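Local coordinates for protein chaperone CupB2 (Pseudomonas aeruginosa, PDB 3Q48) that probably acts as a periplasmic chaperone that helps fold and assemble fimbrial subunits, at residues E75-T87 / A95-P107. Residues are numbered along the deposited sequence; the frame is centred on the assembly and turned at random.
Sequences ELQVPFSVTPAVT and AVLRIAYLKAPLP
Ser81 pairs with Ala100, and Thr83 with Arg98, as antiparallel hydrogen-bonded pairs. Each pair exchanges two backbone bonds; the shortest runs from Arg98 N to Thr83 O at 2.7 Å. A fifth bond, Leu102 N to Pro79 O at 2.8 Å, carries the ladder past the end of strand 93-101. Val82-Ile99 lies between these pairs, and Phe80-Tyr101 between Ser81-Ala100 and the Leu102-Pro79 bond; both are non-hydrogen-bonded pairs.

Phe80, Tyr101, Val82 and Ile99 turn their side chains to the same face of the sheet. Phe80 CE1 lies 3.7 Å from Tyr101 CD1, with the two ring planes inclined at 33°. Phe114 meets the Phe80 ring edge-to-face. Val82 CG1, anti to the backbone N (chi1 -165°), reaches Leu97 CB at 4.0 Å. Beyond the cis peptide bond before Pro84, Thr87 CG2 touches Leu97 CD2 at 3.7 Å.

Pro79 packs its CB against Ala104 CB and Tyr101 CE1. Tyr101 OH donates to Ala104 O at 2.6 Å, which ties the ring to the loop after its strand.

On the face of Ser81 and Thr83, one water bridges Ser81 OG and Thr83 OG1 and donates to Arg98 O at 2.6 Å. The Arg98 chain bends away at chi3 to a salt bridge with Glu45.

Strands 80-89 and 93-101 form a beta hairpin in the immunoglobulin-like N-terminal domain of a PapD-type pilus chaperone.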
loop_
_atom_site.group_PDB
_atom_site.type_symbol
_atom_site.label_atom_id
_atom_site.label_comp_id
_atom_site.label_asym_id
_atom_site.label_seq_id
_atom_site.Cartn_x
_atom_site.Cartn_y
_atom_site.Cartn_z
ATOM N N GLU A 75 17.175 6.533 -12.196
ATOM C CA GLU A 75 16.732 7.061 -13.470
ATOM C C GLU A 75 15.227 7.373 -13.531
ATOM O O GLU A 75 14.724 7.921 -14.519
ATOM C CB GLU A 75 17.219 6.103 -14.587
ATOM C CG GLU A 75 18.797 6.234 -14.795
ATOM C CD GLU A 75 19.521 4.982 -15.360
ATOM O OE1 GLU A 75 18.931 4.215 -16.185
ATOM O OE2 GLU A 75 20.709 4.794 -14.977
ATOM N N LEU A 76 14.514 7.027 -12.463
ATOM C CA LEU A 76 13.084 7.340 -12.337
ATOM C C LEU A 76 12.869 8.733 -11.728
ATOM O O LEU A 76 11.782 9.290 -11.835
ATOM C CB LEU A 76 12.380 6.288 -11.479
ATOM C CG LEU A 76 12.437 4.816 -11.887
ATOM C CD1 LEU A 76 11.476 4.035 -11.047
ATOM C CD2 LEU A 76 12.109 4.643 -13.370
ATOM N N GLN A 77 13.909 9.270 -11.075
ATOM C CA GLN A 77 13.879 10.577 -10.436
ATOM C C GLN A 77 12.610 10.757 -9.603
ATOM O O GLN A 77 11.928 11.762 -9.732
ATOM C CB GLN A 77 14.016 11.688 -11.486
ATOM C CG GLN A 77 15.364 11.678 -12.261
ATOM C CD GLN A 77 16.311 12.827 -11.868
ATOM O OE1 GLN A 77 17.407 12.605 -11.324
ATOM N NE2 GLN A 77 15.892 14.063 -12.164
ATOM N N VAL A 78 12.279 9.773 -8.766
ATOM C CA VAL A 78 11.171 9.914 -7.841
ATOM C C VAL A 78 11.557 10.957 -6.804
ATOM O O VAL A 78 12.741 11.040 -6.426
ATOM C CB VAL A 78 10.801 8.597 -7.151
ATOM C CG1 VAL A 78 10.532 7.520 -8.190
ATOM C CG2 VAL A 78 11.863 8.182 -6.148
ATOM N N PRO A 79 10.569 11.755 -6.339
ATOM C CA PRO A 79 10.840 12.848 -5.419
ATOM C C PRO A 79 11.034 12.415 -3.969
ATOM O O PRO A 79 10.757 13.177 -3.066
ATOM C CB PRO A 79 9.577 13.699 -5.526
ATOM C CG PRO A 79 8.520 12.728 -5.741
ATOM C CD PRO A 79 9.123 11.592 -6.547
ATOM N N PHE A 80 11.505 11.201 -3.749
ATOM C CA PHE A 80 11.820 10.773 -2.394
ATOM C C PHE A 80 13.265 10.279 -2.297
ATOM O O PHE A 80 13.798 9.747 -3.256
ATOM C CB PHE A 80 10.817 9.725 -1.905
ATOM C CG PHE A 80 9.400 10.191 -1.941
ATOM C CD1 PHE A 80 8.898 10.958 -0.916
ATOM C CD2 PHE A 80 8.575 9.865 -3.020
ATOM C CE1 PHE A 80 7.615 11.403 -0.927
ATOM C CE2 PHE A 80 7.252 10.318 -3.078
ATOM C CZ PHE A 80 6.771 11.096 -2.021
ATOM N N SER A 81 13.904 10.514 -1.159
ATOM C CA SER A 81 15.164 9.885 -0.844
ATOM C C SER A 81 14.995 9.054 0.446
ATOM O O SER A 81 14.124 9.323 1.239
ATOM C CB SER A 81 16.240 10.947 -0.682
ATOM O OG SER A 81 16.000 11.685 0.513
ATOM N N VAL A 82 15.813 8.024 0.626
ATOM C CA VAL A 82 15.821 7.258 1.859
ATOM C C VAL A 82 17.220 7.288 2.417
ATOM O O VAL A 82 18.173 6.860 1.775
ATOM C CB VAL A 82 15.376 5.800 1.690
ATOM C CG1 VAL A 82 15.058 5.165 3.091
ATOM C CG2 VAL A 82 14.147 5.747 0.861
ATOM N N THR A 83 17.317 7.801 3.637
ATOM C CA THR A 83 18.560 7.953 4.354
ATOM C C THR A 83 18.461 7.092 5.598
ATOM O O THR A 83 17.449 7.147 6.280
ATOM C CB THR A 83 18.692 9.435 4.775
ATOM O OG1 THR A 83 18.461 10.238 3.622
ATOM C CG2 THR A 83 20.076 9.763 5.340
ATOM N N PRO A 84 19.491 6.275 5.884
ATOM C CA PRO A 84 20.609 6.003 4.958
ATOM C C PRO A 84 20.200 4.895 3.957
ATOM O O PRO A 84 19.316 4.081 4.258
ATOM C CB PRO A 84 21.745 5.554 5.893
ATOM C CG PRO A 84 21.069 5.059 7.135
ATOM C CD PRO A 84 19.722 5.711 7.238
ATOM N N ALA A 85 20.808 4.882 2.777
ATOM C CA ALA A 85 20.351 3.975 1.707
ATOM C C ALA A 85 20.720 2.521 2.017
ATOM O O ALA A 85 20.065 1.610 1.547
ATOM C CB ALA A 85 20.905 4.400 0.339
ATOM N N VAL A 86 21.761 2.335 2.823
ATOM C CA VAL A 86 22.258 1.043 3.228
ATOM C C VAL A 86 22.541 1.159 4.723
ATOM O O VAL A 86 23.196 2.112 5.197
ATOM C CB VAL A 86 23.577 0.668 2.478
ATOM C CG1 VAL A 86 23.916 -0.818 2.682
ATOM C CG2 VAL A 86 23.501 0.969 0.957
ATOM N N THR A 87 22.050 0.191 5.485
ATOM C CA THR A 87 22.254 0.239 6.927
ATOM C C THR A 87 22.497 -1.150 7.588
ATOM O O THR A 87 21.986 -2.183 7.182
ATOM C CB THR A 87 21.201 1.159 7.607
ATOM O OG1 THR A 87 21.486 1.260 8.998
ATOM C CG2 THR A 87 19.827 0.646 7.435
ATOM N N ALA A 95 16.944 -0.540 13.032
ATOM C CA ALA A 95 17.418 0.722 12.509
ATOM C C ALA A 95 16.257 1.608 12.135
ATOM O O ALA A 95 15.121 1.171 12.078
ATOM C CB ALA A 95 18.334 0.502 11.321
ATOM N N VAL A 96 16.556 2.865 11.883
ATOM C CA VAL A 96 15.552 3.839 11.590
ATOM C C VAL A 96 15.886 4.375 10.212
ATOM O O VAL A 96 17.021 4.849 9.973
ATOM C CB VAL A 96 15.637 5.022 12.578
ATOM C CG1 VAL A 96 14.582 6.104 12.198
ATOM C CG2 VAL A 96 15.489 4.556 14.055
ATOM N N LEU A 97 14.916 4.314 9.304
ATOM C CA LEU A 97 15.138 4.860 7.968
ATOM C C LEU A 97 14.360 6.131 7.901
ATOM O O LEU A 97 13.291 6.235 8.502
ATOM C CB LEU A 97 14.636 3.939 6.859
ATOM C CG LEU A 97 15.052 2.479 6.838
ATOM C CD1 LEU A 97 14.234 1.839 5.765
ATOM C CD2 LEU A 97 16.583 2.260 6.594
ATOM N N ARG A 98 14.882 7.083 7.141
ATOM C CA ARG A 98 14.308 8.385 7.063
ATOM C C ARG A 98 13.934 8.650 5.635
ATOM O O ARG A 98 14.781 8.625 4.757
ATOM C CB ARG A 98 15.319 9.399 7.592
ATOM C CG ARG A 98 14.752 10.716 7.868
ATOM C CD ARG A 98 15.812 11.627 8.357
ATOM N NE ARG A 98 15.985 11.428 9.790
ATOM C CZ ARG A 98 15.066 11.737 10.716
ATOM N NH1 ARG A 98 13.886 12.253 10.374
ATOM N NH2 ARG A 98 15.321 11.514 11.997
ATOM N N ILE A 99 12.641 8.886 5.408
ATOM C CA ILE A 99 12.097 9.251 4.070
ATOM C C ILE A 99 11.795 10.749 3.922
ATOM O O ILE A 99 10.948 11.275 4.634
ATOM C CB ILE A 99 10.860 8.442 3.765
ATOM C CG1 ILE A 99 11.192 6.944 3.938
ATOM C CG2 ILE A 99 10.360 8.783 2.338
ATOM C CD1 ILE A 99 9.971 6.024 3.936
ATOM N N ALA A 100 12.511 11.421 3.013
ATOM C CA ALA A 100 12.353 12.890 2.730
ATOM C C ALA A 100 11.748 13.190 1.372
ATOM O O ALA A 100 12.153 12.608 0.389
ATOM C CB ALA A 100 13.690 13.630 2.855
ATOM N N TYR A 101 10.783 14.110 1.336
ATOM C CA TYR A 101 10.140 14.540 0.101
ATOM C C TYR A 101 10.840 15.731 -0.504
ATOM O O TYR A 101 11.016 16.729 0.183
ATOM C CB TYR A 101 8.703 14.950 0.412
ATOM C CG TYR A 101 7.898 15.502 -0.754
ATOM C CD1 TYR A 101 7.927 14.891 -2.023
ATOM C CD2 TYR A 101 7.075 16.616 -0.581
ATOM C CE1 TYR A 101 7.167 15.418 -3.087
ATOM C CE2 TYR A 101 6.318 17.129 -1.611
ATOM C CZ TYR A 101 6.363 16.547 -2.861
ATOM O OH TYR A 101 5.590 17.069 -3.883
ATOM N N LEU A 102 11.224 15.659 -1.775
ATOM C CA LEU A 102 11.671 16.885 -2.486
ATOM C C LEU A 102 10.522 17.572 -3.245
ATOM O O LEU A 102 10.146 17.129 -4.348
ATOM C CB LEU A 102 12.824 16.629 -3.460
ATOM C CG LEU A 102 13.156 17.883 -4.302
ATOM C CD1 LEU A 102 13.871 18.972 -3.453
ATOM C CD2 LEU A 102 13.957 17.583 -5.628
ATOM N N LYS A 103 9.978 18.645 -2.662
ATOM C CA LYS A 103 8.866 19.381 -3.275
ATOM C C LYS A 103 8.886 19.281 -4.817
ATOM O O LYS A 103 9.694 19.923 -5.499
ATOM C CB LYS A 103 8.884 20.836 -2.804
ATOM C CG LYS A 103 7.829 21.737 -3.473
ATOM C CD LYS A 103 6.507 21.843 -2.678
ATOM C CE LYS A 103 5.498 22.765 -3.394
ATOM N NZ LYS A 103 5.211 22.289 -4.800
ATOM N N ALA A 104 8.023 18.426 -5.345
ATOM C CA ALA A 104 7.923 18.212 -6.783
ATOM C C ALA A 104 6.444 18.132 -7.196
ATOM O O ALA A 104 5.613 17.729 -6.404
ATOM C CB ALA A 104 8.682 16.932 -7.189
ATOM N N PRO A 105 6.114 18.529 -8.435
ATOM C CA PRO A 105 4.719 18.464 -8.953
ATOM C C PRO A 105 4.078 17.067 -8.947
ATOM O O PRO A 105 4.422 16.213 -9.787
ATOM C CB PRO A 105 4.838 18.989 -10.400
ATOM C CG PRO A 105 6.341 19.072 -10.679
ATOM C CD PRO A 105 7.000 19.275 -9.344
ATOM N N LEU A 106 3.177 16.843 -7.985
ATOM C CA LEU A 106 2.379 15.617 -7.865
ATOM C C LEU A 106 0.899 16.004 -7.774
ATOM O O LEU A 106 0.589 17.102 -7.295
ATOM C CB LEU A 106 2.776 14.863 -6.601
ATOM C CG LEU A 106 4.126 14.146 -6.519
ATOM C CD1 LEU A 106 4.361 13.828 -5.064
ATOM C CD2 LEU A 106 4.166 12.870 -7.409
ATOM N N PRO A 107 -0.024 15.118 -8.227
ATOM C CA PRO A 107 -1.402 15.590 -8.186
ATOM C C PRO A 107 -1.792 16.103 -6.799
ATOM O O PRO A 107 -1.361 15.556 -5.767
ATOM C CB PRO A 107 -2.224 14.359 -8.610
ATOM C CG PRO A 107 -1.306 13.545 -9.413
ATOM C CD PRO A 107 0.079 13.781 -8.861
HETATM O O HOH W 1 15.850 10.475 3.295
#